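Hydroxyethylphosphonate dioxygenase (Streptomyces albus, PDB 6B9R) uses a non-haem iron centre and dioxygen to cleave the carbon-carbon bond of 2-hydroxyethylphosphonate, yielding hydroxymethylphosphonate and formate. Local coordinates at residues Leu76-Asp81 against Ser117-Tyr122; Gly179-Gly184 against Gln332-Pro337; Ala37-Pro42 against Ser62-Ala67. All blocks are in the same frame, centred on the assembly; numbering follows the deposited sequence.

Contact 2 is the buried one. It joins a strand of the sheet that holds the iron ligand Gln-153 to a loop of the other sheet. Apolar packing on a tryptophan and one hydrogen bond hold it. Contact 1 is partly buried and links two loops that also meet the second subunit. It is the most polar of the three, built round one carboxylate. With two of its seven touching residues exposed, contact 3 is the most exposed; its centre lies about 35 Å from the chain centre. It joins helices 32-39 and 58-67 and mixes leucine-alanine packing with one arginine-carbonyl bond. No two share an element, but segment 62-67 reaches the second subunit's copy of contact 1.

Contact 1: Leu76-Asp81 against Ser117-Tyr122; sequences LPIHND and SRQASY
Ser-117 starts a type I beta turn ending at Ala-120, and the carboxylate of Asp-81 binds at its opening. Ser-117 OG donates to Asp-81 OD1 at 2.6 Å, on the syn lone pair. The same OG accepts from Gln-119 N at 3.0 Å, which makes an ST turn. Arg-118 then grips the other oxygen twice. Its backbone N reaches Asp-81 OD2 at 2.8 Å in a nearly straight bond (172°), 20° out of the carboxylate plane. Its NH1 forms a salt bridge to Asp-81 OD2 at 2.9 Å, on the anti lone pair. Asp-81 meets both because its CG sits between the backbone N and the carbonyl carbon (chi1 57°). Arg-87 is a second charged partner of the carboxylate, at OD1. Further along the extended Arg-118 chain, CD rests on His-79 CB at 3.6 Å. Arg-118 NE goes to Ala-65 O of the second subunit. Gln-119 follows, with its CG 3.3 Å from His-79 O, a buried oxygen that has no hydrogen-bond partner in the model. Gln-119 OE1 takes a weak bond from Asp-81 N at 3.1 Å, while the amide also has Thr-222 of the second subunit as a polar partner. Asn-80 OD1 accepts from Thr-82 N. A water accepts from Gln-119 NE2 and, at 2.9 Å, from Asn-80 ND2.

Contact 2: Gly179-Gly184 against Gln332-Pro337; sequences GDSVWG and QLAGDP
One face of the Trp-183 indole carries Asp-336 and Gly-335. Asp-336 CB stands over the six-membered ring, 3.6 Å from its centroid and 20° off the normal, a CH-pi contact. Gly-335 C lies over the same face, also offset toward the rim. The carboxylate of Asp-336 is turned almost parallel to the indole, with the two planes 9° apart. Its CG lies 3.8 Å from Trp-183 CZ3, so the carboxylate lies nearly flat above the ring plane, just beyond the rim at CZ3. Its oxygens are held by Thr-301 and Thr-302. At the indole edge NE1 bonds to Tyr-208 OH, and the ring of His-339 meets Trp-183 edge-to-face. These partners would limit rotation of the indole.

Next to the ring, Ala-334 CB packs on the strand backbone. It is 3.7 Å from Trp-183 N and 4.1 Å from Trp-183 CB. The indole is carried beyond this methyl because Trp-183 CG is anti to the backbone N (chi1 -177°). Gly-335 CA follows at 4.0 Å from Trp-183 CB.

Ser-181 takes part in the one hydrogen bond between the segments. Its OG accepts from Ala-334 N at 3.0 Å, and Leu-333 CB touches the same oxygen at 3.5 Å. The bond to Val-182 CB points away from the loop, and its methyls touch residues of strands 152-158 and 307-310.

Segment 332-337 leaves strand 328-332 of one antiparallel sheet, and strand 181-184 belongs to the other. Strand 181-184 runs beside strand 152-158, which carries the iron ligand Gln-153. The arrangement is consistent with the bicupin architecture of this enzyme.

Contact 3: Ala37-Pro42 against Ser62-Ala67; sequences ADLGLP and SRAAQA
Leu-39 lays one methyl, CD2, against Ala-64. The methyl is 3.6 Å from Ala-64 CA and 3.7 Å from Ala-64 CB. Ala-67 CB lies farther from it, at 4.5 Å. The small alanines probably allow the close approach of the backbones here. Trp-68 and Phe-46 also pack on Leu-39, which is buried.

One turn of helix before Ala-67, Arg-63 reaches across to the backbone. Its NH1 donates to Leu-39 O at 2.7 Å, with an N-H...O angle of 149°. The approach is nearly along the C=O axis, and the oxygen lies 20° out of the guanidinium plane. The chain of Arg-63 is bent at chi3 (59°), which folds the guanidinium over to this carbonyl. Its NH2 makes a salt bridge to Asp-59, one turn earlier in the same helix. The guanidinium is thus held at two nitrogens. Leu-41 CD2 touches NH1 obliquely at 3.6 Å.

Gly-40 has positive phi and takes the chain out of the helix just beside this group. Ala-67 CB meets Asp-38 O at 3.4 Å, while the Asp-38 carboxylate turns to Arg-30 and Trp-68.

With a methionine in place of Arg-63, Leu-39 O would probably lose its charged mate and Asp-59 its salt bridge.

The order of the helices here, with a short turn between 32-39 and 46-51, is consistent with a small helix-turn-helix-like bundle. The contact pairs an apolar centre with a polar margin. A positive charge placed at the end of a helix, where carbonyls point outward, is likely to be stabilised by the helix dipole.

Contact 1: Leu76-Asp81 against Ser117-Tyr122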
# COMPACT_ATOMS: atom_id res chain seq x y z
N LEU A 76 13.69 8.85 -4.45
CA LEU A 76 14.64 7.75 -4.38
C LEU A 76 14.02 6.47 -4.91
O LEU A 76 12.92 6.09 -4.48
CB LEU A 76 15.10 7.53 -2.95
CG LEU A 76 16.02 8.62 -2.39
CD1 LEU A 76 16.23 8.36 -0.93
CD2 LEU A 76 17.35 8.62 -3.12
N PRO A 77 14.68 5.80 -5.85
CA PRO A 77 14.27 4.45 -6.23
C PRO A 77 14.73 3.47 -5.16
O PRO A 77 15.43 3.82 -4.22
CB PRO A 77 15.02 4.24 -7.55
CG PRO A 77 16.28 5.04 -7.37
CD PRO A 77 15.85 6.27 -6.61
N ILE A 78 14.34 2.21 -5.33
CA ILE A 78 14.91 1.15 -4.54
C ILE A 78 15.93 0.41 -5.40
O ILE A 78 16.06 0.65 -6.60
CB ILE A 78 13.84 0.19 -3.96
CG1 ILE A 78 13.13 -0.60 -5.06
CG2 ILE A 78 12.85 0.95 -3.09
CD1 ILE A 78 12.43 -1.87 -4.50
N HIS A 79 16.70 -0.47 -4.78
CA HIS A 79 17.72 -1.22 -5.49
C HIS A 79 17.13 -2.48 -6.08
O HIS A 79 16.17 -3.05 -5.55
CB HIS A 79 18.87 -1.60 -4.55
CG HIS A 79 19.57 -0.42 -3.95
ND1 HIS A 79 20.92 -0.18 -4.15
CD2 HIS A 79 19.13 0.57 -3.14
CE1 HIS A 79 21.26 0.92 -3.50
NE2 HIS A 79 20.20 1.39 -2.88
N ASN A 80 17.70 -2.91 -7.20
CA ASN A 80 17.44 -4.23 -7.76
C ASN A 80 18.68 -5.06 -7.46
O ASN A 80 19.75 -4.79 -8.02
CB ASN A 80 17.16 -4.15 -9.26
CG ASN A 80 16.81 -5.52 -9.86
OD1 ASN A 80 17.32 -6.55 -9.42
ND2 ASN A 80 15.92 -5.53 -10.84
N ASP A 81 18.54 -6.02 -6.55
CA ASP A 81 19.63 -6.95 -6.27
C ASP A 81 19.29 -8.37 -6.69
O ASP A 81 19.97 -9.31 -6.29
CB ASP A 81 20.01 -6.89 -4.78
CG ASP A 81 18.85 -7.17 -3.85
OD1 ASP A 81 17.89 -7.83 -4.29
OD2 ASP A 81 18.89 -6.74 -2.67
N SER A 117 16.30 -9.74 0.00
CA SER A 117 16.38 -8.83 -1.13
C SER A 117 15.89 -7.44 -0.73
O SER A 117 14.94 -7.31 0.05
CB SER A 117 15.55 -9.34 -2.31
OG SER A 117 15.48 -8.37 -3.35
N ARG A 118 16.52 -6.41 -1.30
CA ARG A 118 16.04 -5.05 -1.13
C ARG A 118 14.70 -4.81 -1.83
O ARG A 118 14.10 -3.75 -1.64
CB ARG A 118 17.09 -4.08 -1.64
CG ARG A 118 18.37 -4.11 -0.81
CD ARG A 118 19.51 -3.36 -1.50
NE ARG A 118 20.77 -3.48 -0.77
CZ ARG A 118 21.59 -4.54 -0.84
NH1 ARG A 118 21.27 -5.57 -1.60
NH2 ARG A 118 22.74 -4.54 -0.17
N GLN A 119 14.25 -5.76 -2.65
CA GLN A 119 12.99 -5.67 -3.35
C GLN A 119 11.83 -6.25 -2.54
O GLN A 119 10.69 -6.21 -3.01
CB GLN A 119 13.11 -6.38 -4.70
CG GLN A 119 14.10 -5.68 -5.65
CD GLN A 119 14.62 -6.57 -6.78
OE1 GLN A 119 15.67 -7.18 -6.65
NE2 GLN A 119 13.88 -6.62 -7.90
N ALA A 120 12.09 -6.79 -1.35
CA ALA A 120 11.08 -7.54 -0.61
C ALA A 120 11.28 -7.35 0.89
O ALA A 120 12.38 -7.03 1.35
CB ALA A 120 11.14 -9.02 -0.96
N SER A 121 10.22 -7.61 1.66
CA SER A 121 10.25 -7.35 3.10
C SER A 121 10.70 -8.54 3.94
O SER A 121 10.69 -8.44 5.17
CB SER A 121 8.87 -6.91 3.59
OG SER A 121 7.97 -7.99 3.52
N TYR A 122 11.07 -9.67 3.33
CA TYR A 122 11.50 -10.82 4.13
C TYR A 122 12.67 -10.43 5.02
O TYR A 122 13.59 -9.73 4.58
CB TYR A 122 11.98 -11.98 3.27
CG TYR A 122 10.96 -12.65 2.41
CD1 TYR A 122 10.01 -13.52 2.95
CD2 TYR A 122 11.00 -12.49 1.03
CE1 TYR A 122 9.09 -14.15 2.14
CE2 TYR A 122 10.10 -13.13 0.22
CZ TYR A 122 9.15 -13.96 0.77
OH TYR A 122 8.26 -14.59 -0.07
O HOH W 1 14.50 -8.08 -10.64

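Contact 2: Gly179-Gly184 against Gln332-Pro337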
# COMPACT_ATOMS: atom_id res chain seq x y z
N GLY A 179 8.30 -30.03 11.45
CA GLY A 179 7.16 -29.90 10.57
C GLY A 179 6.00 -29.11 11.13
O GLY A 179 5.06 -28.80 10.38
N ASP A 180 6.00 -28.80 12.43
CA ASP A 180 5.05 -27.86 12.98
C ASP A 180 5.41 -26.43 12.54
O ASP A 180 6.51 -26.16 12.06
CB ASP A 180 5.01 -27.94 14.51
CG ASP A 180 4.56 -29.30 15.01
OD1 ASP A 180 3.81 -29.96 14.28
OD2 ASP A 180 4.95 -29.68 16.12
N SER A 181 4.45 -25.52 12.72
CA SER A 181 4.68 -24.14 12.31
C SER A 181 3.69 -23.23 13.03
O SER A 181 2.65 -23.67 13.52
CB SER A 181 4.56 -23.99 10.79
OG SER A 181 3.26 -24.34 10.34
N VAL A 182 4.01 -21.94 13.06
CA VAL A 182 3.15 -20.97 13.71
C VAL A 182 3.27 -19.66 12.96
O VAL A 182 4.30 -19.36 12.35
CB VAL A 182 3.52 -20.80 15.20
CG1 VAL A 182 4.97 -20.36 15.34
CG2 VAL A 182 2.56 -19.83 15.92
N TRP A 183 2.17 -18.90 12.94
CA TRP A 183 2.12 -17.57 12.35
C TRP A 183 1.69 -16.60 13.44
O TRP A 183 0.78 -16.91 14.22
CB TRP A 183 1.13 -17.55 11.16
CG TRP A 183 1.04 -16.23 10.41
CD1 TRP A 183 1.73 -15.87 9.28
CD2 TRP A 183 0.22 -15.12 10.75
NE1 TRP A 183 1.37 -14.60 8.89
CE2 TRP A 183 0.45 -14.11 9.78
CE3 TRP A 183 -0.70 -14.86 11.78
CZ2 TRP A 183 -0.20 -12.89 9.81
CZ3 TRP A 183 -1.35 -13.64 11.81
CH2 TRP A 183 -1.10 -12.67 10.83
N GLY A 184 2.34 -15.44 13.51
CA GLY A 184 2.19 -14.58 14.67
C GLY A 184 2.15 -13.11 14.30
O GLY A 184 2.76 -12.67 13.32
N GLN A 332 0.23 -27.71 3.71
CA GLN A 332 -0.13 -26.33 4.06
C GLN A 332 0.31 -26.03 5.49
O GLN A 332 -0.08 -26.73 6.43
CB GLN A 332 -1.63 -26.12 3.90
CG GLN A 332 -2.15 -24.76 4.42
CD GLN A 332 -3.68 -24.71 4.50
OE1 GLN A 332 -4.38 -25.16 3.59
NE2 GLN A 332 -4.21 -24.16 5.60
N LEU A 333 1.13 -24.99 5.66
CA LEU A 333 1.64 -24.62 6.97
C LEU A 333 0.85 -23.42 7.49
O LEU A 333 -0.15 -23.00 6.91
CB LEU A 333 3.15 -24.37 6.88
CG LEU A 333 3.91 -25.48 6.14
CD1 LEU A 333 5.39 -25.12 5.97
CD2 LEU A 333 3.75 -26.82 6.88
N ALA A 334 1.29 -22.88 8.63
CA ALA A 334 0.47 -21.91 9.35
C ALA A 334 0.31 -20.62 8.55
O ALA A 334 1.26 -20.13 7.93
CB ALA A 334 1.10 -21.60 10.70
N GLY A 335 -0.89 -20.05 8.60
CA GLY A 335 -1.11 -18.73 8.04
C GLY A 335 -2.29 -18.12 8.74
O GLY A 335 -2.72 -18.57 9.80
N ASP A 336 -2.86 -17.08 8.12
CA ASP A 336 -4.00 -16.39 8.74
C ASP A 336 -4.73 -15.58 7.68
O ASP A 336 -4.08 -14.99 6.80
CB ASP A 336 -3.55 -15.47 9.88
CG ASP A 336 -4.72 -15.02 10.74
OD1 ASP A 336 -5.17 -15.82 11.58
OD2 ASP A 336 -5.18 -13.87 10.58
N PRO A 337 -6.07 -15.52 7.73
CA PRO A 337 -6.81 -14.73 6.73
C PRO A 337 -6.60 -13.24 6.84
O PRO A 337 -7.01 -12.51 5.93
CB PRO A 337 -8.29 -15.09 6.99
CG PRO A 337 -8.25 -16.37 7.82
CD PRO A 337 -6.95 -16.34 8.58

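Contact 3: Ala37-Pro42 against Ser62-Ala67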
# COMPACT_ATOMS: atom_id res chain seq x y z
N ALA A 37 13.83 26.94 -11.96
CA ALA A 37 13.63 28.09 -11.08
C ALA A 37 13.36 27.66 -9.65
O ALA A 37 13.94 28.22 -8.71
CB ALA A 37 12.48 28.96 -11.61
N ASP A 38 12.50 26.65 -9.46
CA ASP A 38 12.19 26.18 -8.11
C ASP A 38 13.40 25.53 -7.45
O ASP A 38 13.61 25.68 -6.24
CB ASP A 38 11.03 25.18 -8.14
CG ASP A 38 9.71 25.79 -8.54
OD1 ASP A 38 9.61 27.04 -8.65
OD2 ASP A 38 8.76 25.02 -8.77
N LEU A 39 14.19 24.78 -8.20
CA LEU A 39 15.28 24.01 -7.61
C LEU A 39 16.61 24.75 -7.62
O LEU A 39 17.61 24.20 -7.16
CB LEU A 39 15.43 22.67 -8.34
CG LEU A 39 14.20 21.74 -8.35
CD1 LEU A 39 14.42 20.53 -9.25
CD2 LEU A 39 13.83 21.27 -6.95
N GLY A 40 16.65 25.98 -8.13
CA GLY A 40 17.91 26.68 -8.26
C GLY A 40 18.90 26.00 -9.18
O GLY A 40 20.10 26.03 -8.93
N LEU A 41 18.41 25.36 -10.25
CA LEU A 41 19.30 24.76 -11.23
C LEU A 41 19.64 25.77 -12.32
O LEU A 41 18.89 26.73 -12.55
CB LEU A 41 18.64 23.53 -11.83
CG LEU A 41 18.35 22.41 -10.82
CD1 LEU A 41 17.55 21.31 -11.48
CD2 LEU A 41 19.65 21.87 -10.24
N PRO A 42 20.76 25.59 -13.00
CA PRO A 42 21.10 26.48 -14.12
C PRO A 42 20.00 26.45 -15.16
O PRO A 42 19.41 25.39 -15.43
CB PRO A 42 22.40 25.88 -14.67
CG PRO A 42 23.01 25.16 -13.50
CD PRO A 42 21.83 24.60 -12.73
N SER A 62 17.54 16.93 -1.39
CA SER A 62 17.21 17.71 -0.20
C SER A 62 16.63 19.07 -0.56
O SER A 62 15.68 19.54 0.07
CB SER A 62 18.44 17.87 0.69
OG SER A 62 18.93 16.61 1.10
N ARG A 63 17.21 19.73 -1.58
CA ARG A 63 16.66 21.00 -2.03
C ARG A 63 15.25 20.83 -2.58
O ARG A 63 14.39 21.70 -2.38
CB ARG A 63 17.58 21.62 -3.09
CG ARG A 63 18.83 22.25 -2.49
CD ARG A 63 20.01 22.18 -3.45
NE ARG A 63 19.74 22.85 -4.72
CZ ARG A 63 20.47 22.67 -5.82
NH1 ARG A 63 20.16 23.31 -6.94
NH2 ARG A 63 21.50 21.83 -5.80
N ALA A 64 14.99 19.72 -3.28
CA ALA A 64 13.66 19.49 -3.83
C ALA A 64 12.62 19.31 -2.73
O ALA A 64 11.49 19.81 -2.86
CB ALA A 64 13.68 18.28 -4.76
N ALA A 65 12.97 18.61 -1.65
CA ALA A 65 12.06 18.46 -0.52
C ALA A 65 11.81 19.77 0.22
O ALA A 65 10.80 19.88 0.93
CB ALA A 65 12.58 17.41 0.48
N GLN A 66 12.70 20.75 0.07
CA GLN A 66 12.48 22.06 0.66
C GLN A 66 11.65 22.94 -0.26
O GLN A 66 10.72 23.63 0.19
CB GLN A 66 13.81 22.74 0.99
CG GLN A 66 14.55 22.14 2.17
N ALA A 67 11.96 22.94 -1.57
CA ALA A 67 11.26 23.81 -2.51
C ALA A 67 9.86 23.32 -2.83
O ALA A 67 8.96 24.14 -3.07
CB ALA A 67 12.06 23.93 -3.81